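Local coordinates for thrombomodulin (Homo sapiens, PDB 1DX5), which acts as an endothelial cell receptor and as a cofactor for thrombin activation of protein C, which starts the activated protein C anticoagulant pathway, at residues Cys51-Asp56 / Cys63-Gly68; Thr59-Glu64 / Asp73-Thr78; Pro34-His37 / Cys42-Phe45. One frame throughout, in Å; residues are numbered along the deposited sequence.

Contact 1: Cys51-Asp56 / Cys63-Gly68; sequences CPADCD and CECPEG
Asp54 and Glu64 face each other as an antiparallel hydrogen-bonded pair, and their backbones bond in both directions. Asp54 N donates to Glu64 O at 3.0 Å. This bond is fairly straight, 158° at the hydrogen, and lies in the carbonyl plane of Glu64. Glu64 N returns a bond to Asp54 O at 2.8 Å. Here the donor sits above the carbonyl plane of Asp54, 42° out of it. Asp54 O also takes a CA-H contact from Cys63 CA at 3.4 Å, so two neighbouring residues share this one acceptor. Next along the strands comes the non-hydrogen-bonded pair Cys55 and Cys63. Both CB atoms lie on the same face of the sheet, and each SG turns beside its own backbone N; there Cys55 SG and Cys63 SG join at 2.0 Å. This cross-strand disulfide staples the first hairpin of the fifth EGF-like domain. The domain links its cysteines in order, first to second, third to fourth and fifth to sixth, unlike the classical EGF pattern. Ala53 CB packs against Cys63 CB at 3.9 Å, on the disulfide side. Ala53 CB also rests on Glu64 O at 3.6 Å. On the other face Asp54 CB and Glu64 CB lie 4.1 Å apart. The Glu64 chain bends at chi2, -67°, and its carboxylate leads away from segment 51-56. Glu64 OE1 is hydrogen-bonded to a polar side chain of another protein's chain. The backbone of Cys63 also bonds to that chain. The other edge of strand 50-55 is engaged too, through backbone bonds of Cys51 with Cys77 and of Ala53 with Phe75.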
loop_
_atom_site.group_PDB
_atom_site.type_symbol
_atom_site.label_atom_id
_atom_site.label_comp_id
_atom_site.label_asym_id
_atom_site.label_seq_id
_atom_site.Cartn_x
_atom_site.Cartn_y
_atom_site.Cartn_z
ATOM N N CYS E 51 -19.570 -13.238 1.236
ATOM C CA CYS E 51 -20.815 -12.744 1.835
ATOM C C CYS E 51 -20.727 -11.231 1.630
ATOM O O CYS E 51 -19.630 -10.688 1.514
ATOM C CB CYS E 51 -20.866 -13.007 3.356
ATOM S SG CYS E 51 -20.901 -14.734 3.944
ATOM N N PRO E 52 -21.870 -10.541 1.521
ATOM C CA PRO E 52 -21.848 -9.082 1.334
ATOM C C PRO E 52 -21.129 -8.422 2.516
ATOM O O PRO E 52 -21.234 -8.880 3.638
ATOM C CB PRO E 52 -23.336 -8.714 1.344
ATOM C CG PRO E 52 -23.975 -9.945 0.760
ATOM C CD PRO E 52 -23.249 -11.058 1.468
ATOM N N ALA E 53 -20.360 -7.378 2.250
ATOM C CA ALA E 53 -19.643 -6.677 3.317
ATOM C C ALA E 53 -20.584 -5.875 4.202
ATOM O O ALA E 53 -21.694 -5.517 3.806
ATOM C CB ALA E 53 -18.578 -5.746 2.728
ATOM N N ASP E 54 -20.136 -5.609 5.415
ATOM C CA ASP E 54 -20.927 -4.826 6.335
ATOM C C ASP E 54 -20.566 -3.360 6.083
ATOM O O ASP E 54 -19.558 -2.873 6.598
ATOM C CB ASP E 54 -20.602 -5.243 7.768
ATOM C CG ASP E 54 -21.335 -4.343 8.839
ATOM O OD1 ASP E 54 -22.395 -3.778 8.515
ATOM O OD2 ASP E 54 -20.808 -4.234 9.956
ATOM N N CYS E 55 -21.361 -2.682 5.249
ATOM C CA CYS E 55 -21.104 -1.277 4.924
ATOM C C CYS E 55 -22.006 -0.285 5.654
ATOM O O CYS E 55 -23.202 -0.527 5.836
ATOM C CB CYS E 55 -21.207 -1.054 3.420
ATOM S SG CYS E 55 -20.226 -2.239 2.450
ATOM N N ASP E 56 -21.416 0.817 6.107
ATOM C CA ASP E 56 -22.161 1.846 6.818
ATOM C C ASP E 56 -22.782 2.848 5.845
ATOM O O ASP E 56 -22.075 3.566 5.154
ATOM C CB ASP E 56 -21.223 2.563 7.783
ATOM C CG ASP E 56 -21.979 3.626 8.725
ATOM O OD1 ASP E 56 -23.149 3.970 8.471
ATOM O OD2 ASP E 56 -21.344 4.087 9.684
ATOM N N CYS E 63 -16.778 -0.050 4.423
ATOM C CA CYS E 63 -17.164 -1.426 4.676
ATOM C C CYS E 63 -16.250 -2.224 5.590
ATOM O O CYS E 63 -15.045 -1.984 5.652
ATOM C CB CYS E 63 -17.316 -2.149 3.345
ATOM S SG CYS E 63 -18.435 -1.314 2.178
ATOM N N GLU E 64 -16.843 -3.219 6.252
ATOM C CA GLU E 64 -16.139 -4.114 7.175
ATOM C C GLU E 64 -16.280 -5.561 6.704
ATOM O O GLU E 64 -17.267 -5.936 6.081
ATOM C CB GLU E 64 -16.739 -4.034 8.590
ATOM C CG GLU E 64 -16.906 -2.639 9.168
ATOM C CD GLU E 64 -15.511 -1.901 9.471
ATOM O OE1 GLU E 64 -14.531 -2.581 9.860
ATOM O OE2 GLU E 64 -15.462 -0.662 9.313
ATOM N N CYS E 65 -15.280 -6.372 7.015
ATOM C CA CYS E 65 -15.285 -7.788 6.671
ATOM C C CYS E 65 -14.777 -8.519 7.881
ATOM O O CYS E 65 -13.980 -7.966 8.636
ATOM C CB CYS E 65 -14.322 -8.097 5.518
ATOM S SG CYS E 65 -14.890 -7.596 3.882
ATOM N N PRO E 66 -15.234 -9.771 8.096
ATOM C CA PRO E 66 -14.744 -10.515 9.263
ATOM C C PRO E 66 -13.281 -10.906 9.055
ATOM O O PRO E 66 -12.739 -10.725 7.965
ATOM C CB PRO E 66 -15.663 -11.737 9.308
ATOM C CG PRO E 66 -16.153 -11.885 7.921
ATOM C CD PRO E 66 -16.343 -10.484 7.437
ATOM N N GLU E 67 -12.621 -11.352 10.118
ATOM C CA GLU E 67 -11.223 -11.768 10.020
ATOM C C GLU E 67 -11.145 -12.915 9.008
ATOM O O GLU E 67 -12.053 -13.758 8.959
ATOM C CB GLU E 67 -10.729 -12.260 11.380
ATOM C CG GLU E 67 -10.725 -11.202 12.474
ATOM N N GLY E 68 -10.082 -12.936 8.201
ATOM C CA GLY E 68 -9.916 -13.990 7.209
ATOM C C GLY E 68 -10.589 -13.696 5.881
ATOM O O GLY E 68 -10.531 -14.508 4.953
#

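Contact 2: Thr59-Glu64 / Asp73-Thr78; sequences TQASCE and DGFICT
Cys63 and Phe75 approach with their CA atoms 7.4 Å apart, too wide for a direct beta pairing, and strand 50-55 runs between strands 63-64 and 76-79 in the sheet. Side chains therefore make most of this contact. Cys63 SG comes to 3.6 Å from Phe75 CD1. The sulfur meets the ring obliquely, 59° off its normal, in a sulfur-aromatic contact. Phe75 holds CG anti to its carbonyl carbon, chi1 -59°, and this sends the ring across to the other segment. Further along the same side of the ring, Phe75 CE1 touches Ala61 CB at 3.9 Å, again at a slant. Ala61 is placed there by a type II turn from Thr59 to Ser62, whose closing bond, Ser62 N to Thr59 O, is weak. Phe75 itself has a positive phi: with Ile76 it forms a G1 beta bulge opposite Asp72. A second meeting point lies deeper, where Cys77 SG reaches 3.4 Å from Glu64 O. That sulfur is bonded to Cys65 SG, so the disulfide fixes it beside the end of strand 63-64. The pair Cys65-Cys77 closes the last loop of the fifth EGF-like domain, which holds strand 69-72 and the start of strand 76-79. A C-terminal loop closed by the fifth and sixth cysteines is typical of EGF-like modules.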
loop_
_atom_site.group_PDB
_atom_site.type_symbol
_atom_site.label_atom_id
_atom_site.label_comp_id
_atom_site.label_asym_id
_atom_site.label_seq_id
_atom_site.Cartn_x
_atom_site.Cartn_y
_atom_site.Cartn_z
ATOM N N THR E 59 -21.878 6.756 5.509
ATOM C CA THR E 59 -20.626 7.144 4.889
ATOM C C THR E 59 -20.373 6.240 3.704
ATOM O O THR E 59 -20.210 5.029 3.853
ATOM C CB THR E 59 -19.449 7.078 5.885
ATOM O OG1 THR E 59 -18.211 7.130 5.161
ATOM C CG2 THR E 59 -19.508 5.813 6.731
ATOM N N GLN E 60 -20.341 6.840 2.523
ATOM C CA GLN E 60 -20.123 6.113 1.276
ATOM C C GLN E 60 -18.869 5.223 1.254
ATOM O O GLN E 60 -17.776 5.645 1.634
ATOM C CB GLN E 60 -20.100 7.105 0.104
ATOM C CG GLN E 60 -19.982 6.477 -1.283
ATOM C CD GLN E 60 -20.160 7.562 -2.467
ATOM O OE1 GLN E 60 -19.343 7.490 -3.386
ATOM N NE2 GLN E 60 -21.143 8.458 -2.407
ATOM N N ALA E 61 -19.081 3.966 0.874
ATOM C CA ALA E 61 -18.030 2.963 0.740
ATOM C C ALA E 61 -17.204 2.599 1.974
ATOM O O ALA E 61 -16.044 2.208 1.847
ATOM C CB ALA E 61 -17.101 3.335 -0.435
ATOM N N SER E 62 -17.759 2.748 3.168
ATOM C CA SER E 62 -17.009 2.357 4.364
ATOM C C SER E 62 -17.544 0.981 4.764
ATOM O O SER E 62 -18.639 0.860 5.344
ATOM C CB SER E 62 -17.192 3.361 5.502
ATOM O OG SER E 62 -16.504 2.923 6.669
ATOM N N CYS E 63 -16.778 -0.050 4.423
ATOM C CA CYS E 63 -17.164 -1.426 4.676
ATOM C C CYS E 63 -16.250 -2.224 5.590
ATOM O O CYS E 63 -15.045 -1.984 5.652
ATOM C CB CYS E 63 -17.316 -2.149 3.345
ATOM S SG CYS E 63 -18.435 -1.314 2.178
ATOM N N GLU E 64 -16.843 -3.219 6.252
ATOM C CA GLU E 64 -16.139 -4.114 7.175
ATOM C C GLU E 64 -16.280 -5.561 6.704
ATOM O O GLU E 64 -17.267 -5.936 6.081
ATOM C CB GLU E 64 -16.739 -4.034 8.590
ATOM C CG GLU E 64 -16.906 -2.639 9.168
ATOM C CD GLU E 64 -15.511 -1.901 9.471
ATOM O OE1 GLU E 64 -14.531 -2.581 9.860
ATOM O OE2 GLU E 64 -15.462 -0.662 9.313
ATOM N N ASP E 73 -14.805 -6.950 -5.283
ATOM C CA ASP E 73 -15.754 -6.260 -6.149
ATOM C C ASP E 73 -17.203 -6.413 -5.716
ATOM O O ASP E 73 -17.619 -7.486 -5.291
ATOM C CB ASP E 73 -15.628 -6.763 -7.584
ATOM C CG ASP E 73 -14.366 -6.153 -8.328
ATOM O OD1 ASP E 73 -14.005 -5.005 -8.015
ATOM O OD2 ASP E 73 -13.797 -6.839 -9.192
ATOM N N GLY E 74 -17.969 -5.339 -5.884
ATOM C CA GLY E 74 -19.371 -5.353 -5.518
ATOM C C GLY E 74 -19.556 -5.292 -4.019
ATOM O O GLY E 74 -20.601 -5.702 -3.511
ATOM N N PHE E 75 -18.550 -4.764 -3.319
ATOM C CA PHE E 75 -18.576 -4.625 -1.862
ATOM C C PHE E 75 -18.905 -5.958 -1.193
ATOM O O PHE E 75 -19.796 -6.070 -0.341
ATOM C CB PHE E 75 -19.550 -3.520 -1.435
ATOM C CG PHE E 75 -19.219 -2.167 -2.003
ATOM C CD1 PHE E 75 -18.209 -1.401 -1.458
ATOM C CD2 PHE E 75 -19.918 -1.672 -3.096
ATOM C CE1 PHE E 75 -17.898 -0.153 -1.989
ATOM C CE2 PHE E 75 -19.616 -0.426 -3.636
ATOM C CZ PHE E 75 -18.604 0.331 -3.081
ATOM N N ILE E 76 -18.151 -6.976 -1.589
ATOM C CA ILE E 76 -18.339 -8.315 -1.057
ATOM C C ILE E 76 -17.079 -8.769 -0.355
ATOM O O ILE E 76 -15.985 -8.489 -0.806
ATOM C CB ILE E 76 -18.664 -9.324 -2.187
ATOM C CG1 ILE E 76 -19.925 -8.878 -2.920
ATOM C CG2 ILE E 76 -18.922 -10.699 -1.605
ATOM C CD1 ILE E 76 -20.212 -9.669 -4.155
ATOM N N CYS E 77 -17.245 -9.461 0.760
ATOM C CA CYS E 77 -16.120 -9.980 1.513
ATOM C C CYS E 77 -15.851 -11.384 1.004
ATOM O O CYS E 77 -16.724 -12.248 1.054
ATOM C CB CYS E 77 -16.471 -10.030 2.996
ATOM S SG CYS E 77 -16.754 -8.403 3.743
ATOM N N THR E 78 -14.641 -11.612 0.518
ATOM C CA THR E 78 -14.273 -12.920 -0.007
ATOM C C THR E 78 -13.184 -13.561 0.873
ATOM O O THR E 78 -12.355 -12.869 1.466
ATOM C CB THR E 78 -13.835 -12.820 -1.494
ATOM O OG1 THR E 78 -13.584 -14.133 -2.017
ATOM C CG2 THR E 78 -12.579 -12.006 -1.622
#

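Contact 3: Pro34-His37 / Cys42-Phe45; sequences PIPH and CQMF
The flat amide of Gln43 has Ile35 lying over one face. Ile35 CG1 stands 3.8 Å from Gln43 CD, and Ile35 CG2 is 3.9 Å from Gln43 OE1. Pro36 approaches from the same side but more obliquely, its CD 3.6 Å from Gln43 NE2. Both side chains cross that of Gln43 at about a right angle. A water lies close to the amide plane, at the NE2 end, and links the two strands through this side chain. The water O donates to Pro34 O at 2.9 Å and accepts from Gln43 NE2 at the same distance. Gln43 reaches this place with CG between its backbone N and carbonyl carbon, chi1 63°, and with the chain extended beyond CG. Its aliphatic part is used as well: Gln43 CG packs on Ile35 CG1 at 3.8 Å. Strands 32-35 and 42-44 form the hairpin near the end of the fourth EGF-like domain, and Cys42 ties it to Cys28 by a disulfide. Pro34 and Cys42 are an antiparallel non-hydrogen-bonded pair, with CA atoms 4.5 Å apart and side chains that diverge. The ladder is held on either side of this pair by backbone bonds of Ile35 with Arg41 and of Gln43 with Ala33. Cys42 N has its own acceptor, the carboxylate oxygen OE1 of Glu13.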
loop_
_atom_site.group_PDB
_atom_site.type_symbol
_atom_site.label_atom_id
_atom_site.label_comp_id
_atom_site.label_asym_id
_atom_site.label_seq_id
_atom_site.Cartn_x
_atom_site.Cartn_y
_atom_site.Cartn_z
ATOM N N PRO E 34 -23.109 -11.538 18.203
ATOM C CA PRO E 34 -22.575 -10.648 19.240
ATOM C C PRO E 34 -21.044 -10.668 19.314
ATOM O O PRO E 34 -20.418 -11.687 19.057
ATOM C CB PRO E 34 -23.198 -11.209 20.521
ATOM C CG PRO E 34 -24.523 -11.791 20.040
ATOM C CD PRO E 34 -24.078 -12.492 18.770
ATOM N N ILE E 35 -20.443 -9.519 19.602
ATOM C CA ILE E 35 -18.994 -9.439 19.741
ATOM C C ILE E 35 -18.699 -10.048 21.109
ATOM O O ILE E 35 -19.291 -9.650 22.104
ATOM C CB ILE E 35 -18.493 -7.979 19.692
ATOM C CG1 ILE E 35 -19.037 -7.301 18.435
ATOM C CG2 ILE E 35 -16.965 -7.950 19.688
ATOM C CD1 ILE E 35 -18.518 -5.901 18.174
ATOM N N PRO E 36 -17.846 -11.084 21.158
ATOM C CA PRO E 36 -17.508 -11.737 22.428
ATOM C C PRO E 36 -17.158 -10.780 23.574
ATOM O O PRO E 36 -17.681 -10.919 24.675
ATOM C CB PRO E 36 -16.341 -12.646 22.039
ATOM C CG PRO E 36 -16.698 -13.047 20.617
ATOM C CD PRO E 36 -17.129 -11.715 20.030
ATOM N N HIS E 37 -16.300 -9.799 23.304
ATOM C CA HIS E 37 -15.889 -8.816 24.311
ATOM C C HIS E 37 -16.838 -7.611 24.429
ATOM O O HIS E 37 -16.647 -6.748 25.280
ATOM C CB HIS E 37 -14.456 -8.348 24.031
ATOM C CG HIS E 37 -13.423 -9.408 24.267
ATOM N ND1 HIS E 37 -12.917 -10.194 23.253
ATOM C CD2 HIS E 37 -12.826 -9.833 25.405
ATOM C CE1 HIS E 37 -12.054 -11.059 23.757
ATOM N NE2 HIS E 37 -11.982 -10.860 25.063
ATOM N N CYS E 42 -22.838 -6.059 17.776
ATOM C CA CYS E 42 -22.820 -7.007 16.674
ATOM C C CYS E 42 -21.696 -6.808 15.658
ATOM O O CYS E 42 -21.279 -5.675 15.372
ATOM C CB CYS E 42 -24.137 -6.910 15.914
ATOM S SG CYS E 42 -25.587 -7.198 16.954
ATOM N N GLN E 43 -21.242 -7.920 15.090
ATOM C CA GLN E 43 -20.215 -7.905 14.061
ATOM C C GLN E 43 -20.528 -9.032 13.091
ATOM O O GLN E 43 -20.973 -10.108 13.477
ATOM C CB GLN E 43 -18.796 -8.064 14.641
ATOM C CG GLN E 43 -18.555 -9.389 15.345
ATOM C CD GLN E 43 -17.087 -9.506 15.972
ATOM O OE1 GLN E 43 -16.363 -8.512 15.846
ATOM N NE2 GLN E 43 -16.726 -10.619 16.598
ATOM N N MET E 44 -20.298 -8.753 11.819
ATOM C CA MET E 44 -20.530 -9.678 10.716
ATOM C C MET E 44 -19.690 -10.964 10.774
ATOM O O MET E 44 -18.560 -10.963 11.263
ATOM C CB MET E 44 -20.200 -8.937 9.410
ATOM C CG MET E 44 -20.269 -9.771 8.156
ATOM S SD MET E 44 -19.446 -8.989 6.760
ATOM C CE MET E 44 -19.460 -10.336 5.635
ATOM N N PHE E 45 -20.253 -12.047 10.247
ATOM C CA PHE E 45 -19.544 -13.317 10.145
ATOM C C PHE E 45 -19.824 -13.875 8.752
ATOM O O PHE E 45 -20.726 -13.404 8.064
ATOM C CB PHE E 45 -19.933 -14.313 11.270
ATOM C CG PHE E 45 -21.320 -14.934 11.132
ATOM C CD1 PHE E 45 -21.577 -15.924 10.182
ATOM C CD2 PHE E 45 -22.343 -14.566 11.992
ATOM C CE1 PHE E 45 -22.826 -16.531 10.093
ATOM C CE2 PHE E 45 -23.600 -15.169 11.913
ATOM C CZ PHE E 45 -23.841 -16.154 10.960
HETATM O O HOH W 1 -18.940 -12.418 16.687
#

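Overall arrangement
Along the chain contact 3 closes first, and contacts 1 and 2 follow, interlocked. Contacts 1 and 2 have centres 6 Å apart, share strand 63-64 and lie in one sheet of the fifth EGF-like domain. Ala53 of contact 1 packs directly on Cys77 of contact 2, CB to SG at 3.4 Å. Contact 3 belongs to the two-stranded sheet of the fourth domain, its centre about 12 Å from that of contact 1 and 18 Å from that of contact 2. Met44 connects the two modules, packing on Cys51, Asp54 and Pro66. Another protein's chain touches contacts 1 and 2 but not contact 3, consistent with partner binding by the fifth domain.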